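Local coordinates for OBG-type G domain-containing protein (Pyrococcus horikoshii, PDB 2E87) that is of unknown cellular role but binds GDP in an Obg-type G domain and probably acts as a GTP-binding protein, at residues V82-D87 / E236-L241; F254-H259 / K299-F304. All coordinates share one frame; numbering follows the deposited sequence.

Interaction 1: residues V82-D87 / E236-L241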
loop_
_atom_site.group_PDB
_atom_site.type_symbol
_atom_site.label_atom_id
_atom_site.label_comp_id
_atom_site.label_asym_id
_atom_site.label_seq_id
_atom_site.Cartn_x
_atom_site.Cartn_y
_atom_site.Cartn_z
ATOM N N VAL A 82 -1.227 -1.683 -3.920
ATOM C CA VAL A 82 -1.387 -3.013 -3.335
ATOM C C VAL A 82 -1.833 -3.965 -4.458
ATOM O O VAL A 82 -1.341 -5.085 -4.591
ATOM C CB VAL A 82 -2.473 -3.028 -2.220
ATOM C CG1 VAL A 82 -2.963 -4.467 -1.967
ATOM C CG2 VAL A 82 -1.901 -2.438 -0.933
ATOM N N ASP A 83 -2.780 -3.493 -5.261
ATOM C CA ASP A 83 -3.301 -4.259 -6.366
ATOM C C ASP A 83 -2.163 -4.547 -7.339
ATOM O O ASP A 83 -2.027 -5.653 -7.837
ATOM C CB ASP A 83 -4.413 -3.465 -7.056
ATOM C CG ASP A 83 -5.135 -4.269 -8.142
ATOM O OD1 ASP A 83 -5.821 -3.644 -8.965
ATOM O OD2 ASP A 83 -5.035 -5.511 -8.169
ATOM N N VAL A 84 -1.327 -3.548 -7.597
ATOM C CA VAL A 84 -0.217 -3.734 -8.519
ATOM C C VAL A 84 0.778 -4.767 -8.031
ATOM O O VAL A 84 1.267 -5.573 -8.805
ATOM C CB VAL A 84 0.552 -2.407 -8.768
ATOM C CG1 VAL A 84 1.963 -2.691 -9.251
ATOM C CG2 VAL A 84 -0.172 -1.583 -9.797
ATOM N N LEU A 85 1.077 -4.744 -6.744
ATOM C CA LEU A 85 2.064 -5.656 -6.184
ATOM C C LEU A 85 1.637 -7.099 -5.891
ATOM O O LEU A 85 2.439 -8.022 -6.045
ATOM C CB LEU A 85 2.639 -5.059 -4.893
ATOM C CG LEU A 85 3.420 -3.751 -5.008
ATOM C CD1 LEU A 85 3.888 -3.297 -3.639
ATOM C CD2 LEU A 85 4.604 -3.965 -5.923
ATOM N N VAL A 86 0.398 -7.311 -5.467
ATOM C CA VAL A 86 -0.010 -8.666 -5.098
ATOM C C VAL A 86 -1.375 -9.078 -5.607
ATOM O O VAL A 86 -1.814 -10.201 -5.355
ATOM C CB VAL A 86 0.004 -8.811 -3.559
ATOM C CG1 VAL A 86 1.337 -8.337 -3.018
ATOM C CG2 VAL A 86 -1.114 -7.982 -2.923
ATOM N N ASP A 87 -2.044 -8.156 -6.299
ATOM C CA ASP A 87 -3.385 -8.364 -6.857
ATOM C C ASP A 87 -4.507 -8.304 -5.825
ATOM O O ASP A 87 -4.702 -9.230 -5.048
ATOM C CB ASP A 87 -3.490 -9.696 -7.618
ATOM C CG ASP A 87 -4.778 -9.793 -8.404
ATOM O OD1 ASP A 87 -5.766 -10.350 -7.891
ATOM O OD2 ASP A 87 -4.814 -9.271 -9.536
ATOM N N GLU A 236 2.247 -1.779 -15.196
ATOM C CA GLU A 236 3.120 -0.661 -14.860
ATOM C C GLU A 236 2.377 0.624 -15.149
ATOM O O GLU A 236 2.640 1.661 -14.560
ATOM C CB GLU A 236 4.428 -0.734 -15.648
ATOM C CG GLU A 236 4.268 -1.087 -17.094
ATOM C CD GLU A 236 5.589 -1.446 -17.735
ATOM O OE1 GLU A 236 6.271 -2.359 -17.216
ATOM O OE2 GLU A 236 5.945 -0.822 -18.759
ATOM N N LYS A 237 1.416 0.533 -16.047
ATOM C CA LYS A 237 0.597 1.671 -16.405
ATOM C C LYS A 237 -0.297 2.002 -15.198
ATOM O O LYS A 237 -0.520 3.176 -14.869
ATOM C CB LYS A 237 -0.251 1.283 -17.608
ATOM C CG LYS A 237 -0.748 2.393 -18.492
ATOM C CD LYS A 237 -1.124 1.764 -19.837
ATOM C CE LYS A 237 -1.535 2.781 -20.892
ATOM N NZ LYS A 237 -1.795 2.105 -22.209
ATOM N N GLN A 238 -0.811 0.960 -14.545
ATOM C CA GLN A 238 -1.669 1.145 -13.383
ATOM C C GLN A 238 -0.831 1.742 -12.242
ATOM O O GLN A 238 -1.317 2.578 -11.484
ATOM C CB GLN A 238 -2.268 -0.199 -12.947
ATOM C CG GLN A 238 -3.402 -0.119 -11.908
ATOM C CD GLN A 238 -3.661 -1.459 -11.202
ATOM O OE1 GLN A 238 -3.106 -2.488 -11.588
ATOM N NE2 GLN A 238 -4.508 -1.446 -10.168
ATOM N N ALA A 239 0.426 1.312 -12.139
ATOM C CA ALA A 239 1.344 1.793 -11.107
ATOM C C ALA A 239 1.670 3.274 -11.285
ATOM O O ALA A 239 1.819 4.020 -10.307
ATOM C CB ALA A 239 2.634 0.987 -11.137
ATOM N N ILE A 240 1.795 3.680 -12.545
ATOM C CA ILE A 240 2.101 5.062 -12.903
ATOM C C ILE A 240 0.873 5.914 -12.665
ATOM O O ILE A 240 0.949 6.962 -12.023
ATOM C CB ILE A 240 2.481 5.175 -14.396
ATOM C CG1 ILE A 240 3.810 4.471 -14.653
ATOM C CG2 ILE A 240 2.538 6.633 -14.821
ATOM C CD1 ILE A 240 4.051 4.194 -16.133
ATOM N N LEU A 241 -0.267 5.453 -13.168
ATOM C CA LEU A 241 -1.494 6.214 -13.019
ATOM C C LEU A 241 -1.990 6.318 -11.588
ATOM O O LEU A 241 -2.895 7.103 -11.301
ATOM C CB LEU A 241 -2.594 5.634 -13.909
ATOM C CG LEU A 241 -2.327 5.680 -15.417
ATOM C CD1 LEU A 241 -3.561 5.189 -16.155
ATOM C CD2 LEU A 241 -1.986 7.095 -15.852
#
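Val-84 packs its CG2 branch against Ala-239, the CG2 and CB methyls lying 4.0 Å apart, in the closely fitted, buried half of the contact. A branched residue and a small one suit each other: valine fills the gap between the helices, alanine offers little bulk to resist it. Phe-199 from a loop also covers Val-84. Segments 82-86 and 236-241, their axes 9.5 Å apart at closest and nearly antiparallel at 154°, join two modules of a NOG1-like protein, helix 76-86 of the N-terminal bundle and helix 234-241 of the G domain. The latter probably corresponds to the switch II helix of other G proteins. Beside it the contact turns polar and more open to solvent, Gln-238 and Asp-83 being partly exposed. Extended beyond CG, which is anti to the backbone N (chi1 -169°), Gln-238 lies alongside Val-84 pointing the opposite way, its OE1 3.6 Å from the valine CG2. Its NE2 donates to Asp-83 OD1 at 2.8 Å, nearly within the amide plane but from above the carboxylate plane. Glu-80 OE2 is the stronger partner of the same NE2, so one amide serves two carboxylates, while Asp-83 OD2 accepts from the backbone N of Arg-88.

Interaction 2: residues F254-H259 / K299-F304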
loop_
_atom_site.group_PDB
_atom_site.type_symbol
_atom_site.label_atom_id
_atom_site.label_comp_id
_atom_site.label_asym_id
_atom_site.label_seq_id
_atom_site.Cartn_x
_atom_site.Cartn_y
_atom_site.Cartn_z
ATOM N N PHE A 254 9.947 21.478 -18.998
ATOM C CA PHE A 254 10.422 21.404 -20.382
ATOM C C PHE A 254 11.875 21.894 -20.345
ATOM O O PHE A 254 12.223 22.723 -19.507
ATOM C CB PHE A 254 9.669 22.368 -21.305
ATOM C CG PHE A 254 8.311 21.898 -21.728
ATOM C CD1 PHE A 254 7.168 22.384 -21.102
ATOM C CD2 PHE A 254 8.172 21.002 -22.785
ATOM C CE1 PHE A 254 5.907 21.987 -21.525
ATOM C CE2 PHE A 254 6.923 20.599 -23.216
ATOM C CZ PHE A 254 5.786 21.090 -22.588
ATOM N N ASP A 255 12.709 21.386 -21.251
ATOM C CA ASP A 255 14.105 21.817 -21.362
ATOM C C ASP A 255 14.292 22.323 -22.794
ATOM O O ASP A 255 14.655 21.566 -23.690
ATOM C CB ASP A 255 15.076 20.658 -21.089
ATOM C CG ASP A 255 16.529 21.022 -21.414
ATOM O OD1 ASP A 255 16.804 22.224 -21.635
ATOM O OD2 ASP A 255 17.398 20.116 -21.447
ATOM N N PRO A 256 14.045 23.615 -23.022
ATOM C CA PRO A 256 14.177 24.214 -24.358
ATOM C C PRO A 256 15.554 24.091 -25.008
ATOM O O PRO A 256 15.676 24.210 -26.218
ATOM C CB PRO A 256 13.787 25.672 -24.126
ATOM C CG PRO A 256 12.900 25.613 -22.938
ATOM C CD PRO A 256 13.593 24.620 -22.048
ATOM N N SER A 257 16.582 23.861 -24.201
ATOM C CA SER A 257 17.947 23.734 -24.700
ATOM C C SER A 257 18.167 22.377 -25.385
ATOM O O SER A 257 19.059 22.218 -26.225
ATOM C CB SER A 257 18.927 23.855 -23.537
ATOM O OG SER A 257 19.113 22.585 -22.918
ATOM N N GLU A 258 17.353 21.404 -24.996
ATOM C CA GLU A 258 17.420 20.049 -25.513
ATOM C C GLU A 258 18.690 19.357 -25.036
ATOM O O GLU A 258 19.036 18.284 -25.521
ATOM C CB GLU A 258 17.306 20.036 -27.047
ATOM C CG GLU A 258 15.961 20.584 -27.549
ATOM C CD GLU A 258 15.820 20.613 -29.072
ATOM O OE1 GLU A 258 16.790 20.300 -29.776
ATOM O OE2 GLU A 258 14.728 20.958 -29.566
ATOM N N HIS A 259 19.380 19.954 -24.067
ATOM C CA HIS A 259 20.596 19.324 -23.551
ATOM C C HIS A 259 20.234 18.042 -22.817
ATOM O O HIS A 259 21.078 17.170 -22.625
ATOM C CB HIS A 259 21.356 20.272 -22.628
ATOM C CG HIS A 259 21.890 21.483 -23.329
ATOM N ND1 HIS A 259 22.378 22.581 -22.654
ATOM C CD2 HIS A 259 21.988 21.777 -24.647
ATOM C CE1 HIS A 259 22.748 23.501 -23.527
ATOM N NE2 HIS A 259 22.521 23.039 -24.742
ATOM N N LYS A 299 10.588 30.538 -27.459
ATOM C CA LYS A 299 9.466 31.248 -28.061
ATOM C C LYS A 299 8.411 30.239 -28.468
ATOM O O LYS A 299 7.220 30.445 -28.232
ATOM C CB LYS A 299 9.918 32.046 -29.291
ATOM C CG LYS A 299 10.696 33.319 -28.970
ATOM C CD LYS A 299 10.961 34.152 -30.224
ATOM C CE LYS A 299 11.614 35.494 -29.892
ATOM N NZ LYS A 299 11.672 36.400 -31.079
ATOM N N ARG A 300 8.858 29.147 -29.084
ATOM C CA ARG A 300 7.954 28.094 -29.519
ATOM C C ARG A 300 7.268 27.478 -28.310
ATOM O O ARG A 300 6.065 27.215 -28.335
ATOM C CB ARG A 300 8.714 27.004 -30.279
ATOM C CG ARG A 300 7.861 25.770 -30.567
ATOM C CD ARG A 300 6.628 26.118 -31.403
ATOM N NE ARG A 300 5.564 25.122 -31.287
ATOM C CZ ARG A 300 5.711 23.822 -31.527
ATOM N NH1 ARG A 300 6.890 23.343 -31.900
ATOM N NH2 ARG A 300 4.673 23.001 -31.398
ATOM N N LEU A 301 8.036 27.255 -27.250
ATOM C CA LEU A 301 7.485 26.664 -26.040
ATOM C C LEU A 301 6.409 27.537 -25.411
ATOM O O LEU A 301 5.272 27.096 -25.256
ATOM C CB LEU A 301 8.589 26.384 -25.022
ATOM C CG LEU A 301 8.759 24.893 -24.737
ATOM C CD1 LEU A 301 9.810 24.686 -23.670
ATOM C CD2 LEU A 301 7.432 24.310 -24.287
ATOM N N GLU A 302 6.757 28.770 -25.048
ATOM C CA GLU A 302 5.772 29.662 -24.446
ATOM C C GLU A 302 4.527 29.729 -25.321
ATOM O O GLU A 302 3.406 29.665 -24.821
ATOM C CB GLU A 302 6.342 31.067 -24.258
ATOM C CG GLU A 302 7.488 31.135 -23.277
ATOM C CD GLU A 302 7.503 32.435 -22.497
ATOM O OE1 GLU A 302 6.510 32.707 -21.789
ATOM O OE2 GLU A 302 8.502 33.182 -22.588
ATOM N N LYS A 303 4.734 29.843 -26.628
ATOM C CA LYS A 303 3.629 29.914 -27.571
ATOM C C LYS A 303 2.757 28.691 -27.346
ATOM O O LYS A 303 1.605 28.807 -26.939
ATOM C CB LYS A 303 4.168 29.933 -29.002
ATOM C CG LYS A 303 3.209 30.495 -30.049
ATOM C CD LYS A 303 3.953 30.783 -31.357
ATOM C CE LYS A 303 3.114 31.606 -32.336
ATOM N NZ LYS A 303 3.911 32.071 -33.518
ATOM N N PHE A 304 3.326 27.519 -27.601
ATOM C CA PHE A 304 2.627 26.247 -27.422
ATOM C C PHE A 304 1.913 26.157 -26.078
ATOM O O PHE A 304 0.737 25.792 -26.008
ATOM C CB PHE A 304 3.619 25.089 -27.522
ATOM C CG PHE A 304 3.075 23.783 -27.027
ATOM C CD1 PHE A 304 2.163 23.064 -27.783
ATOM C CD2 PHE A 304 3.460 23.281 -25.796
ATOM C CE1 PHE A 304 1.642 21.860 -27.316
ATOM C CE2 PHE A 304 2.945 22.080 -25.321
ATOM C CZ PHE A 304 2.035 21.368 -26.083
#
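Leu-301 presses both methyls on the end of strand 249-254 and the loop that follows. CD2 sits over one face of the Phe-254 ring, 3.5 Å from the centroid and 8° off the ring normal, a CH-pi contact. CD1 touches both Phe-254 CB and Pro-256 CG, at 3.3 Å from each, tight for carbon atoms. The leucine's chi1 of -116°, between staggered positions, suggests that reaching both carries some strain. Further along helix 295-307, Phe-304 CE2 approaches Phe-254 CZ at 4.1 Å, the two side chains crossing at about a right angle. Beyond this first shell, Ile-287 of the neighbouring strand touches Pro-256 and Leu-301, while Leu-264 and Ile-268 of helix 264-277 touch Leu-301 and Phe-304, respectively. A type I turn from Asp-255 to Glu-258 holds the loop. Asp-255 OD1 accepts from the backbone N of Ser-257, an Asx turn, and also from its OG at 2.7 Å; that OG accepts from His-259 N, an ST turn. Asp-255 OD2 forms a salt bridge with Lys-289, next to the GDP-binding Asn-288 in the NKxD motif. The contact itself is wholly apolar, so its fit probably rests on shape and burial, near GDP without touching it.

From the N terminus, the chain first supplies 82-87 in the helical bundle, completes the bundle's later helices, and enters the G domain through strand 169-173 and the P-loop. Interaction 1 closes when helix 234-241 comes back to meet the bundle, a loop of 148 residues spanning both modules. Interaction 2 opens only afterwards, at the end of strand 249-254, and closes after 39 residues containing helix 264-277 and strand 283-287. The two are therefore in series, neither nested nor crossed. Their nearest atoms are about 17 Å apart: interaction 1 ties the bundle to the G domain, whereas interaction 2 works inside that domain, joining a strand end to helix 295-307 near GDP.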